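Local coordinates for protein Ara h 8 allergen isoform (PDB 6V8J) that belongs to the Bet v 1 family of pathogenesis-related plant defence proteins and, like its relatives, may bind small ligands such as abscisic acid, at residues Q39-V44 and T52-T57; Q92-K97 and G123-P128; V98-K103 and I113-T118. All coordinates share one frame; numbering follows the deposited sequence.

Contact 1. Residues Q39-V44 and T52-T57; sequences QSIEIV and TVKKVT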
# COMPACT_ATOMS: atom_id res chain seq x y z
N GLN A 39 6.63 -12.00 4.36
CA GLN A 39 7.94 -12.43 4.92
C GLN A 39 8.92 -11.28 5.12
O GLN A 39 9.59 -11.26 6.13
CB GLN A 39 8.60 -13.41 3.96
CG GLN A 39 8.44 -14.87 4.33
CD GLN A 39 9.21 -15.71 3.35
OE1 GLN A 39 10.26 -15.31 2.89
NE2 GLN A 39 8.67 -16.86 3.02
N SER A 40 9.01 -10.38 4.14
CA SER A 40 10.14 -9.42 4.05
C SER A 40 9.81 -8.33 3.03
O SER A 40 8.99 -8.56 2.18
CB SER A 40 11.45 -10.09 3.71
OG SER A 40 11.42 -10.65 2.42
N ILE A 41 10.38 -7.16 3.24
CA ILE A 41 10.33 -5.98 2.33
C ILE A 41 11.77 -5.49 2.28
O ILE A 41 12.30 -5.15 3.35
CB ILE A 41 9.34 -4.90 2.81
CG1 ILE A 41 7.94 -5.49 3.04
CG2 ILE A 41 9.35 -3.71 1.84
CD1 ILE A 41 6.92 -4.51 3.49
N GLU A 42 12.40 -5.54 1.10
CA GLU A 42 13.80 -5.15 0.91
C GLU A 42 13.86 -4.13 -0.22
O GLU A 42 13.11 -4.29 -1.21
CB GLU A 42 14.65 -6.36 0.52
CG GLU A 42 14.55 -7.57 1.44
CD GLU A 42 14.88 -8.82 0.66
OE1 GLU A 42 14.14 -9.13 -0.31
OE2 GLU A 42 15.90 -9.44 0.96
N ILE A 43 14.79 -3.19 -0.13
CA ILE A 43 15.11 -2.27 -1.26
C ILE A 43 15.86 -3.05 -2.34
O ILE A 43 16.91 -3.64 -2.03
CB ILE A 43 15.87 -1.03 -0.79
CG1 ILE A 43 15.10 -0.28 0.30
CG2 ILE A 43 16.15 -0.14 -1.99
CD1 ILE A 43 15.63 1.13 0.58
N VAL A 44 15.33 -3.03 -3.57
CA VAL A 44 16.01 -3.53 -4.80
C VAL A 44 16.91 -2.41 -5.38
O VAL A 44 18.03 -2.72 -5.87
CB VAL A 44 14.98 -3.99 -5.84
CG1 VAL A 44 15.66 -4.44 -7.14
CG2 VAL A 44 14.08 -5.10 -5.30
N THR A 52 12.64 4.69 -5.83
CA THR A 52 12.99 3.50 -5.01
C THR A 52 12.04 2.34 -5.31
O THR A 52 10.80 2.53 -5.26
CB THR A 52 12.90 3.80 -3.51
OG1 THR A 52 13.94 4.75 -3.22
CG2 THR A 52 13.12 2.58 -2.67
N VAL A 53 12.62 1.19 -5.64
CA VAL A 53 11.85 -0.07 -5.81
C VAL A 53 12.18 -1.00 -4.63
O VAL A 53 13.39 -1.14 -4.26
CB VAL A 53 12.10 -0.72 -7.18
CG1 VAL A 53 11.50 -2.12 -7.27
CG2 VAL A 53 11.50 0.14 -8.27
N LYS A 54 11.13 -1.59 -4.09
CA LYS A 54 11.17 -2.57 -2.98
C LYS A 54 10.59 -3.89 -3.47
O LYS A 54 9.66 -3.86 -4.33
CB LYS A 54 10.33 -2.16 -1.77
CG LYS A 54 10.29 -0.69 -1.41
CD LYS A 54 9.24 -0.44 -0.36
CE LYS A 54 9.13 0.98 0.14
NZ LYS A 54 8.18 1.07 1.26
N LYS A 55 11.13 -4.99 -2.95
CA LYS A 55 10.60 -6.36 -3.17
C LYS A 55 9.91 -6.81 -1.88
O LYS A 55 10.57 -6.80 -0.84
CB LYS A 55 11.74 -7.28 -3.60
CG LYS A 55 11.48 -8.79 -3.49
CD LYS A 55 12.67 -9.66 -3.90
CE LYS A 55 12.85 -9.65 -5.41
NZ LYS A 55 14.22 -9.98 -5.89
N VAL A 56 8.62 -7.13 -1.96
CA VAL A 56 7.77 -7.65 -0.86
C VAL A 56 7.63 -9.15 -1.11
O VAL A 56 7.03 -9.52 -2.13
CB VAL A 56 6.40 -6.94 -0.78
CG1 VAL A 56 5.56 -7.46 0.37
CG2 VAL A 56 6.55 -5.42 -0.68
N THR A 57 8.21 -9.94 -0.22
CA THR A 57 8.06 -11.41 -0.25
C THR A 57 6.91 -11.80 0.67
O THR A 57 6.89 -11.36 1.82
CB THR A 57 9.36 -12.12 0.12
OG1 THR A 57 10.42 -11.51 -0.61
CG2 THR A 57 9.32 -13.60 -0.18
O HOH W 1 11.76 -9.16 0.23
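Ile41 and Val56 meet on the face of the sheet turned toward helix 27-34, their side chains side by side and pointing the same way, with Ile41 CG1 4.0 Å from Val56 CG2. The other branch of the isoleucine is put to use as well: chi1 of -55° swings CG2 opposite the backbone N, where it rests on the aliphatic stem of Lys54, 3.9 Å from CD. That lysine runs out extended on the same face as Ile41 and Val56, and its NZ ends in a salt bridge with Asp28, so a buried charge is met by a partner from the helix. Ile41 also touches Asp28 and Thr31, so helix 27-34 lies against this face. Between the two faces runs the backbone of an antiparallel beta hairpin, strand 38-45 being an outermost strand of the Bet v 1 sheet. Glu42 and Lys55 form a hydrogen-bonded pair, Glu42 N giving to Lys55 O at 2.9 Å and Lys55 N to Glu42 O at 2.7 Å. Toward the start of the strand the register slips in a classic beta bulge: Gln39 and Ser40 both face Thr57, whose O receives a 3.3 Å bond from Ser40 N and a weak, bent one from Gln39 N. On the opposite face the Ser40 and Thr57 end is bridged by water. One water takes hydrogen bonds from Ser40 OG, at 2.7 Å, and from Thr57 OG1, at 2.8 Å, and gives one to Lys55 O; its approach to Glu42 OE1 is too short to be trusted. The looser part is Glu42 and Lys55, which run alongside each other, yet Glu42 OE1 stays 5.6 Å from Lys55 NZ, so any attraction is long-range; Glu42 is exposed and Lys55 partly so.

Contact 2. Residues Q92-K97 and G123-P128; sequences QEILEK and GDAPLP. With SO4 (sulfate ion), chain H.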
# COMPACT_ATOMS: atom_id res chain seq x y z
N GLN A 92 -2.59 -12.63 -9.85
CA GLN A 92 -3.87 -12.11 -10.41
C GLN A 92 -3.61 -11.53 -11.80
O GLN A 92 -3.20 -10.36 -11.88
CB GLN A 92 -4.45 -11.00 -9.53
CG GLN A 92 -4.87 -11.46 -8.15
CD GLN A 92 -4.89 -10.31 -7.18
OE1 GLN A 92 -3.97 -9.50 -7.13
NE2 GLN A 92 -5.95 -10.22 -6.40
N GLU A 93 -3.82 -12.34 -12.83
CA GLU A 93 -3.13 -12.17 -14.14
C GLU A 93 -3.65 -10.94 -14.90
O GLU A 93 -2.99 -10.58 -15.85
CB GLU A 93 -3.17 -13.46 -14.97
N ILE A 94 -4.77 -10.34 -14.52
CA ILE A 94 -5.35 -9.30 -15.43
C ILE A 94 -4.69 -7.94 -15.18
O ILE A 94 -4.80 -7.07 -16.05
CB ILE A 94 -6.89 -9.23 -15.40
CG1 ILE A 94 -7.50 -10.45 -16.09
CG2 ILE A 94 -7.36 -7.95 -16.08
CD1 ILE A 94 -7.13 -10.57 -17.55
N LEU A 95 -4.04 -7.78 -14.03
CA LEU A 95 -3.43 -6.49 -13.63
C LEU A 95 -2.06 -6.35 -14.29
O LEU A 95 -1.28 -7.29 -14.23
CB LEU A 95 -3.34 -6.48 -12.11
CG LEU A 95 -4.69 -6.60 -11.40
CD1 LEU A 95 -4.53 -6.55 -9.89
CD2 LEU A 95 -5.63 -5.51 -11.88
N GLU A 96 -1.77 -5.19 -14.89
CA GLU A 96 -0.35 -4.83 -15.15
C GLU A 96 0.22 -4.25 -13.86
O GLU A 96 1.27 -4.68 -13.43
CB GLU A 96 -0.27 -3.76 -16.24
CG GLU A 96 -0.59 -4.25 -17.64
CD GLU A 96 -0.63 -3.14 -18.68
OE1 GLU A 96 -1.26 -3.33 -19.74
OE2 GLU A 96 -0.07 -2.07 -18.39
N LYS A 97 -0.52 -3.35 -13.23
CA LYS A 97 0.02 -2.59 -12.09
C LYS A 97 -1.12 -1.86 -11.38
O LYS A 97 -2.12 -1.61 -12.01
CB LYS A 97 1.09 -1.59 -12.54
CG LYS A 97 0.62 -0.48 -13.46
CD LYS A 97 1.69 0.51 -13.87
CE LYS A 97 1.21 1.61 -14.78
NZ LYS A 97 2.26 2.56 -15.18
N GLY A 123 -4.40 -4.38 -21.92
CA GLY A 123 -5.06 -4.29 -23.24
C GLY A 123 -6.56 -4.07 -23.15
O GLY A 123 -7.29 -4.91 -23.72
N ASP A 124 -7.01 -3.08 -22.36
CA ASP A 124 -8.40 -2.54 -22.45
C ASP A 124 -9.44 -3.49 -21.82
O ASP A 124 -10.65 -3.22 -21.94
CB ASP A 124 -8.75 -2.06 -23.86
CG ASP A 124 -10.11 -1.41 -24.00
OD1 ASP A 124 -10.80 -1.30 -23.00
OD2 ASP A 124 -10.45 -1.05 -25.12
N ALA A 125 -8.98 -4.51 -21.09
CA ALA A 125 -9.82 -5.37 -20.24
C ALA A 125 -10.47 -4.52 -19.16
O ALA A 125 -9.81 -3.64 -18.63
CB ALA A 125 -8.94 -6.42 -19.63
N PRO A 126 -11.73 -4.77 -18.76
CA PRO A 126 -12.28 -4.21 -17.54
C PRO A 126 -11.75 -4.89 -16.27
O PRO A 126 -11.12 -5.91 -16.35
CB PRO A 126 -13.79 -4.41 -17.68
CG PRO A 126 -13.91 -5.60 -18.58
CD PRO A 126 -12.73 -5.53 -19.51
N LEU A 127 -12.03 -4.26 -15.12
CA LEU A 127 -11.49 -4.70 -13.81
C LEU A 127 -12.46 -5.70 -13.20
O LEU A 127 -13.59 -5.35 -12.88
CB LEU A 127 -11.29 -3.48 -12.90
CG LEU A 127 -10.71 -3.81 -11.52
CD1 LEU A 127 -9.33 -4.45 -11.65
CD2 LEU A 127 -10.64 -2.56 -10.62
N PRO A 128 -12.07 -6.99 -13.03
CA PRO A 128 -12.93 -7.95 -12.35
C PRO A 128 -13.17 -7.53 -10.89
O PRO A 128 -12.26 -7.04 -10.26
CB PRO A 128 -12.13 -9.27 -12.42
CG PRO A 128 -11.08 -9.05 -13.47
CD PRO A 128 -10.79 -7.57 -13.44
S SO4 H . 6.40 1.41 -14.91
O1 SO4 H . 5.93 0.07 -14.66
O2 SO4 H . 7.68 1.61 -14.29
O3 SO4 H . 6.52 1.60 -16.33
O4 SO4 H . 5.45 2.35 -14.37
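With chi1 at -71°, Ile94 holds CG2 opposite its own backbone N and turns that methyl into the loop 123-128, where it meets Ala125 CB at 4.2 Å and Pro128 CD at 4.3 Å. Leu127 makes the second touch: chi1 of -179° and chi2 of 61° carry CD1 to within 3.9 Å of Leu95 CD2, the two side chains crossing at a slant. No hydrogen bond joins the segments, and the contact is a small apolar one near the surface. Ile94 reaches the loop from the type I turn Gln92-Leu95. Glu96 OE1 comes only to 4.0 Å from Gly123 N. Glu96 and Lys97 both face His120 in a classic beta bulge, and the extended Lys97 leads away from the loop to a sulfate ion, probably from the crystallisation liquor, with a weak bond from NZ to O4. Ala125 O, meanwhile, accepts hydrogen bonds from Thr121 and His4, which tie the loop to the sheet. Pro128 stands at the N-cap of helix 129-151; Leu95 packs on Val131 and Val135 of that helix, and Leu127 reaches both its His132 and Phe6 of strand 3-12, wedged where helix and sheet converge.

Contact 3. Residues V98-K103 and I113-T118; sequences VSFKTK and IKVSVT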
# COMPACT_ATOMS: atom_id res chain seq x y z
N VAL A 98 -0.92 -1.55 -10.11
CA VAL A 98 -1.92 -0.76 -9.32
C VAL A 98 -1.18 0.42 -8.71
O VAL A 98 -0.25 0.21 -7.92
CB VAL A 98 -2.67 -1.61 -8.28
CG1 VAL A 98 -3.81 -0.80 -7.67
CG2 VAL A 98 -3.20 -2.90 -8.88
N SER A 99 -1.65 1.63 -9.02
CA SER A 99 -1.07 2.91 -8.52
C SER A 99 -1.99 3.48 -7.44
O SER A 99 -3.19 3.67 -7.69
CB SER A 99 -0.85 3.89 -9.64
OG SER A 99 0.15 3.39 -10.49
N PHE A 100 -1.39 3.72 -6.27
CA PHE A 100 -1.98 4.35 -5.08
C PHE A 100 -1.48 5.78 -4.94
O PHE A 100 -0.22 6.02 -5.07
CB PHE A 100 -1.60 3.54 -3.84
CG PHE A 100 -2.19 2.15 -3.78
CD1 PHE A 100 -3.42 1.96 -3.19
CD2 PHE A 100 -1.54 1.07 -4.37
CE1 PHE A 100 -3.98 0.69 -3.15
CE2 PHE A 100 -2.11 -0.19 -4.33
CZ PHE A 100 -3.31 -0.37 -3.68
N LYS A 101 -2.42 6.70 -4.68
CA LYS A 101 -2.10 8.06 -4.20
C LYS A 101 -2.77 8.22 -2.82
O LYS A 101 -4.02 8.06 -2.73
CB LYS A 101 -2.50 9.14 -5.21
CG LYS A 101 -1.90 8.96 -6.59
CD LYS A 101 -2.65 9.62 -7.73
CE LYS A 101 -2.25 11.06 -7.87
NZ LYS A 101 -3.32 11.85 -8.51
N THR A 102 -1.94 8.49 -1.82
CA THR A 102 -2.38 8.51 -0.40
C THR A 102 -2.02 9.87 0.18
O THR A 102 -0.93 10.37 -0.11
CB THR A 102 -1.83 7.31 0.39
OG1 THR A 102 -0.44 7.47 0.66
CG2 THR A 102 -2.10 5.99 -0.27
N LYS A 103 -2.93 10.44 0.96
CA LYS A 103 -2.65 11.70 1.67
C LYS A 103 -3.44 11.74 2.99
O LYS A 103 -4.62 11.39 2.99
CB LYS A 103 -3.01 12.86 0.74
CG LYS A 103 -2.70 14.25 1.27
CD LYS A 103 -3.18 15.35 0.37
CE LYS A 103 -2.59 16.69 0.74
NZ LYS A 103 -2.94 17.05 2.13
N ILE A 113 -8.13 10.31 6.03
CA ILE A 113 -7.23 9.54 5.12
C ILE A 113 -7.84 9.60 3.73
O ILE A 113 -8.99 9.21 3.59
CB ILE A 113 -7.06 8.09 5.62
CG1 ILE A 113 -6.44 8.02 7.01
CG2 ILE A 113 -6.29 7.26 4.61
CD1 ILE A 113 -6.84 6.81 7.81
N LYS A 114 -7.09 10.08 2.75
CA LYS A 114 -7.63 10.12 1.38
C LYS A 114 -6.78 9.17 0.54
O LYS A 114 -5.57 9.31 0.56
CB LYS A 114 -7.62 11.56 0.88
CG LYS A 114 -8.34 12.55 1.79
CD LYS A 114 -8.40 13.96 1.26
CE LYS A 114 -7.16 14.75 1.57
NZ LYS A 114 -7.48 16.18 1.78
N VAL A 115 -7.43 8.20 -0.08
CA VAL A 115 -6.75 7.25 -0.99
C VAL A 115 -7.37 7.36 -2.38
O VAL A 115 -8.60 7.34 -2.50
CB VAL A 115 -6.76 5.81 -0.45
CG1 VAL A 115 -6.30 4.83 -1.50
CG2 VAL A 115 -5.88 5.70 0.78
N SER A 116 -6.50 7.47 -3.38
CA SER A 116 -6.92 7.29 -4.79
C SER A 116 -6.18 6.08 -5.35
O SER A 116 -4.98 6.01 -5.21
CB SER A 116 -6.63 8.53 -5.56
OG SER A 116 -7.24 8.44 -6.82
N VAL A 117 -6.90 5.15 -5.96
CA VAL A 117 -6.21 3.96 -6.52
C VAL A 117 -6.53 3.86 -8.01
O VAL A 117 -7.63 4.18 -8.41
CB VAL A 117 -6.55 2.68 -5.75
CG1 VAL A 117 -8.03 2.39 -5.79
CG2 VAL A 117 -5.73 1.48 -6.19
N THR A 118 -5.54 3.42 -8.78
CA THR A 118 -5.65 3.24 -10.24
C THR A 118 -5.19 1.82 -10.61
O THR A 118 -4.01 1.50 -10.43
CB THR A 118 -4.86 4.33 -10.98
OG1 THR A 118 -5.37 5.62 -10.65
CG2 THR A 118 -4.88 4.13 -12.47
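Phe100 lies under the CG2 methyl of Val117, which sits over one face of the ring in a CH-pi contact, 3.9 Å from the centroid and 22° off the ring normal. The methyl is displaced toward the rim, nearest to CE1, while Val115 CG1 stands at the ring edge, near its plane. A chi1 of 60° in Val117 sends CG2 opposite the backbone N, and the same methyl is also approached by Val98: Val98 CG1 comes to 3.3 Å from Val117 CG2, tighter than ordinary van der Waals contact, so packing may be strained there. Next along the same face, Thr102 and Val115 lie side by side with CG2 of each 3.9 Å apart, and the threonine spends its hydroxyl on Tyr81 O of the adjoining strand. Phe100 is packed further by a ring stack with Tyr83 and by Val135 and Ser139 of helix 129-151.

The backbones behind these side chains are closely joined. At the middle pair, Lys101 N bonds to Ser116 O at 2.7 Å and Ser116 N to Lys101 O at 2.6 Å, both very nearly straight at the hydrogen; Ser99 with Thr118 and Lys103 with Lys114 repeat the reciprocal pair of N-H...O hydrogen bonds on either side. The face of Ser99, Lys101, Lys103, Lys114, Ser116 and Thr118 is more polar. Lys103 NZ and Lys114 NZ come within 4.6 Å of each other, a like-charge approach probably eased by the salt bridge from Lys114 to Glu105. Largely apolar on one face and more polar on the other, the paired strands form a beta hairpin of the Bet v 1 fold, in which a curved antiparallel sheet wraps around a long C-terminal helix.

How the contacts relate
All three contacts reach one seven-stranded antiparallel sheet of the Bet v 1 fold, yet they occupy different parts of it. Contact 1 comes first along the chain and joins strands 38-45 and 53-60 at one edge; its centre lies about 20 Å from that of contact 3, on the opposite side of the chain's centre, and about 23 Å from that of contact 2. Contact 3, a second hairpin, is nested within the loop closed by contact 2, about 18 Å away between centres. Segments 92-97 and 98-103 adjoin on strand 95-107, while strand 110-121 runs on to the loop 123-128; contact 2 thus sits where strand 95-107 meets the loop leading to helix 129-151.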